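PDB 5FFN: enzyme subtilase SubTY from Bacillus sp. TY145 from Bacillus sp., which probably cleaves peptide bonds in proteins as a serine endopeptidase of the subtilisin type, with bound calcium and sodium ions. Local coordinates for residues K53-S58 and I121-D126. Residues are numbered along the deposited sequence; the frame is centred on the assembly and turned at random.
Sequences KDFTQS and IRHVAD
His-123 reaches from segment 121-126 of helix 114-131 to two side chains of segment 53-58, the ammonium of Lys-53 and the ring of Phe-55. Lys-53 NZ donates to His-123 NE2 at 2.8 Å and lies only 4° out of the imidazole plane, so the nitrogen is met at the ring edge and is probably unprotonated. Beyond CG the lysine chain is extended, and it crosses the histidine side chain at about a right angle, with Lys-53 CD 3.4 Å from His-123 NE2. Phe-55 presents its CZ rim to the imidazole in an offset edge-to-face pair, planes at 63°. The closest atoms of the two rings are Phe-55 CZ and His-123 CD2, 3.8 Å apart. A chi1 of -174° turns the His-123 ring away from its own backbone nitrogen and out toward the strand end, bridging backbones whose nearest CA atoms, those of Phe-55 and His-123, are 10.0 Å apart. A leucine in place of His-123 would probably leave Lys-53 NZ without its acceptor across the contact. Gln-51 OE1 is a second acceptor of Lys-53 NZ. The tight side is formed by the buried Lys-53 and Phe-55, both touching Tyr-103, whereas His-123 is partly exposed. Past the strand the looser chain is organised locally by an Asx turn, Thr-56 N donating to Asp-54 OD1 at 2.9 Å, with Gln-57 NE2 bonded to Asp-54 OD2. The contact joins the end of strand 49-54 to helix 114-131, a helix packed on the largely parallel sheet of the alpha/beta subtilisin fold.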
ATOM      1  N   LYS A  53     -13.668  10.930   6.431  1.00 17.82           N
ATOM      2  CA  LYS A  53     -14.042  10.462   7.758  1.00 17.26           C
ATOM      3  C   LYS A  53     -12.805  10.084   8.585  1.00 17.64           C
ATOM      4  O   LYS A  53     -11.775   9.702   8.026  1.00 15.26           O
ATOM      5  CB  LYS A  53     -14.988   9.257   7.673  1.00 16.83           C
ATOM      6  CG  LYS A  53     -16.285   9.549   6.954  1.00 16.18           C
ATOM      7  CD  LYS A  53     -17.213   8.375   6.861  1.00 18.03           C
ATOM      8  CE  LYS A  53     -18.577   8.820   6.321  1.00 17.10           C
ATOM      9  NZ  LYS A  53     -19.371   7.752   5.790  1.00 17.95           N
ATOM     10  N   ASP A  54     -12.924  10.226   9.914  1.00 16.40           N
ATOM     11  CA  ASP A  54     -11.792  10.036  10.815  1.00 17.11           C
ATOM     12  C   ASP A  54     -12.179   9.051  11.909  1.00 16.84           C
ATOM     13  O   ASP A  54     -13.153   9.273  12.654  1.00 16.06           O
ATOM     14  CB  ASP A  54     -11.361  11.395  11.404  1.00 17.34           C
ATOM     15  CG  ASP A  54     -10.048  11.349  12.181  1.00 19.16           C
ATOM     16  OD1 ASP A  54      -9.483  10.253  12.485  1.00 15.16           O
ATOM     17  OD2 ASP A  54      -9.570  12.452  12.497  1.00 18.92           O
ATOM     18  N   PHE A  55     -11.410   7.951  11.984  1.00 15.49           N
ATOM     19  CA  PHE A  55     -11.640   6.869  12.925  1.00 15.15           C
ATOM     20  C   PHE A  55     -10.660   6.882  14.091  1.00 14.83           C
ATOM     21  O   PHE A  55     -10.682   5.965  14.927  1.00 15.25           O
ATOM     22  CB  PHE A  55     -11.550   5.527  12.186  1.00 14.18           C
ATOM     23  CG  PHE A  55     -12.652   5.338  11.168  1.00 15.29           C
ATOM     24  CD1 PHE A  55     -12.567   5.944   9.929  1.00 16.16           C
ATOM     25  CD2 PHE A  55     -13.757   4.597  11.447  1.00 13.70           C
ATOM     26  CE1 PHE A  55     -13.598   5.775   8.977  1.00 13.47           C
ATOM     27  CE2 PHE A  55     -14.786   4.446  10.517  1.00 14.33           C
ATOM     28  CZ  PHE A  55     -14.685   5.052   9.272  1.00 14.09           C
ATOM     29  N   THR A  56      -9.843   7.917  14.171  1.00 15.80           N
ATOM     30  CA  THR A  56      -8.753   7.975  15.142  1.00 16.80           C
ATOM     31  C   THR A  56      -9.037   8.849  16.387  1.00 19.85           C
ATOM     32  O   THR A  56      -8.189   8.949  17.267  1.00 20.56           O
ATOM     33  CB  THR A  56      -7.434   8.434  14.498  1.00 16.79           C
ATOM     34  OG1 THR A  56      -7.486   9.823  14.165  1.00 14.96           O
ATOM     35  CG2 THR A  56      -7.070   7.596  13.201  1.00 14.73           C
ATOM     36  N   GLN A  57     -10.195   9.495  16.456  1.00 22.53           N
ATOM     37  CA  GLN A  57     -10.442  10.455  17.545  1.00 25.16           C
ATOM     38  C   GLN A  57     -11.172   9.774  18.693  1.00 28.23           C
ATOM     39  O   GLN A  57     -11.545   8.604  18.599  1.00 28.60           O
ATOM     40  CB  GLN A  57     -11.229  11.665  17.037  1.00 25.03           C
ATOM     41  CG  GLN A  57     -10.587  12.357  15.854  1.00 26.52           C
ATOM     42  CD  GLN A  57     -11.314  13.652  15.457  1.00 32.67           C
ATOM     43  OE1 GLN A  57     -12.015  14.251  16.290  1.00 32.65           O
ATOM     44  NE2 GLN A  57     -11.125  14.108  14.199  1.00 30.13           N
ATOM     45  N   SER A  58     -11.382  10.512  19.793  1.00 31.79           N
ATOM     46  CA  SER A  58     -12.092   9.973  20.968  1.00 34.27           C
ATOM     47  C   SER A  58     -13.490   9.524  20.546  1.00 35.22           C
ATOM     48  O   SER A  58     -13.932   8.439  20.884  1.00 36.19           O
ATOM     49  CB  SER A  58     -12.164  11.024  22.086  1.00 34.24           C
ATOM     50  OG  SER A  58     -11.151  12.000  21.882  1.00 36.53           O
ATOM     51  N   ILE A 121     -12.728  -0.411   7.791  1.00 10.65           N
ATOM     52  CA  ILE A 121     -12.987  -1.434   6.731  1.00 11.25           C
ATOM     53  C   ILE A 121     -14.464  -1.844   6.668  1.00 11.50           C
ATOM     54  O   ILE A 121     -15.094  -1.841   5.620  1.00 11.93           O
ATOM     55  CB  ILE A 121     -12.110  -2.686   6.948  1.00 11.21           C
ATOM     56  CG1 ILE A 121     -10.635  -2.314   6.862  1.00 10.71           C
ATOM     57  CG2 ILE A 121     -12.436  -3.773   5.916  1.00 12.70           C
ATOM     58  CD1 ILE A 121      -9.702  -3.395   7.430  1.00  9.74           C
ATOM     59  N   ARG A 122     -15.014  -2.180   7.832  1.00 11.86           N
ATOM     60  CA  ARG A 122     -16.431  -2.510   7.944  1.00 13.34           C
ATOM     61  C   ARG A 122     -17.337  -1.371   7.495  1.00 13.78           C
ATOM     62  O   ARG A 122     -18.333  -1.624   6.810  1.00 13.35           O
ATOM     63  CB  ARG A 122     -16.770  -2.922   9.366  1.00 14.10           C
ATOM     64  CG  ARG A 122     -16.081  -4.194   9.744  1.00 14.82           C
ATOM     65  CD  ARG A 122     -16.374  -4.612  11.167  1.00 18.14           C
ATOM     66  NE  ARG A 122     -16.036  -6.013  11.357  1.00 21.56           N
ATOM     67  CZ  ARG A 122     -16.853  -7.041  11.116  1.00 21.88           C
ATOM     68  NH1 ARG A 122     -18.087  -6.856  10.720  1.00 21.43           N
ATOM     69  NH2 ARG A 122     -16.413  -8.268  11.322  1.00 26.58           N
ATOM     70  N   HIS A 123     -16.955  -0.145   7.842  1.00 12.91           N
ATOM     71  CA  HIS A 123     -17.707   1.034   7.447  1.00 14.12           C
ATOM     72  C   HIS A 123     -17.701   1.221   5.913  1.00 14.52           C
ATOM     73  O   HIS A 123     -18.731   1.461   5.319  1.00 14.09           O
ATOM     74  CB  HIS A 123     -17.198   2.255   8.191  1.00 14.00           C
ATOM     75  CG  HIS A 123     -18.008   3.490   7.941  1.00 17.94           C
ATOM     76  ND1 HIS A 123     -19.217   3.727   8.556  1.00 24.86           N
ATOM     77  CD2 HIS A 123     -17.790   4.542   7.122  1.00 21.59           C
ATOM     78  CE1 HIS A 123     -19.720   4.870   8.112  1.00 24.54           C
ATOM     79  NE2 HIS A 123     -18.871   5.394   7.249  1.00 21.71           N
ATOM     80  N   VAL A 124     -16.551   1.051   5.271  1.00 13.39           N
ATOM     81  CA  VAL A 124     -16.504   1.056   3.807  1.00 13.49           C
ATOM     82  C   VAL A 124     -17.543   0.087   3.229  1.00 12.32           C
ATOM     83  O   VAL A 124     -18.305   0.464   2.340  1.00 12.75           O
ATOM     84  CB  VAL A 124     -15.090   0.690   3.245  1.00 13.60           C
ATOM     85  CG1 VAL A 124     -15.127   0.544   1.699  1.00 12.51           C
ATOM     86  CG2 VAL A 124     -14.048   1.701   3.652  1.00 13.94           C
ATOM     87  N   ALA A 125     -17.541  -1.149   3.715  1.00 12.93           N
ATOM     88  CA  ALA A 125     -18.432  -2.214   3.234  1.00 12.79           C
ATOM     89  C   ALA A 125     -19.900  -1.822   3.414  1.00 13.51           C
ATOM     90  O   ALA A 125     -20.707  -1.961   2.488  1.00 12.72           O
ATOM     91  CB  ALA A 125     -18.141  -3.509   3.934  1.00 13.15           C
ATOM     92  N   ASP A 126     -20.202  -1.239   4.577  1.00 14.26           N
ATOM     93  CA  ASP A 126     -21.565  -0.788   4.872  1.00 15.78           C
ATOM     94  C   ASP A 126     -21.972   0.353   3.953  1.00 16.17           C
ATOM     95  O   ASP A 126     -23.080   0.345   3.419  1.00 16.61           O
ATOM     96  CB  ASP A 126     -21.682  -0.399   6.335  1.00 15.89           C
ATOM     97  CG  ASP A 126     -21.688  -1.604   7.265  1.00 15.73           C
ATOM     98  OD1 ASP A 126     -21.917  -2.738   6.837  1.00 17.98           O
ATOM     99  OD2 ASP A 126     -21.472  -1.423   8.469  1.00 17.79           O
TER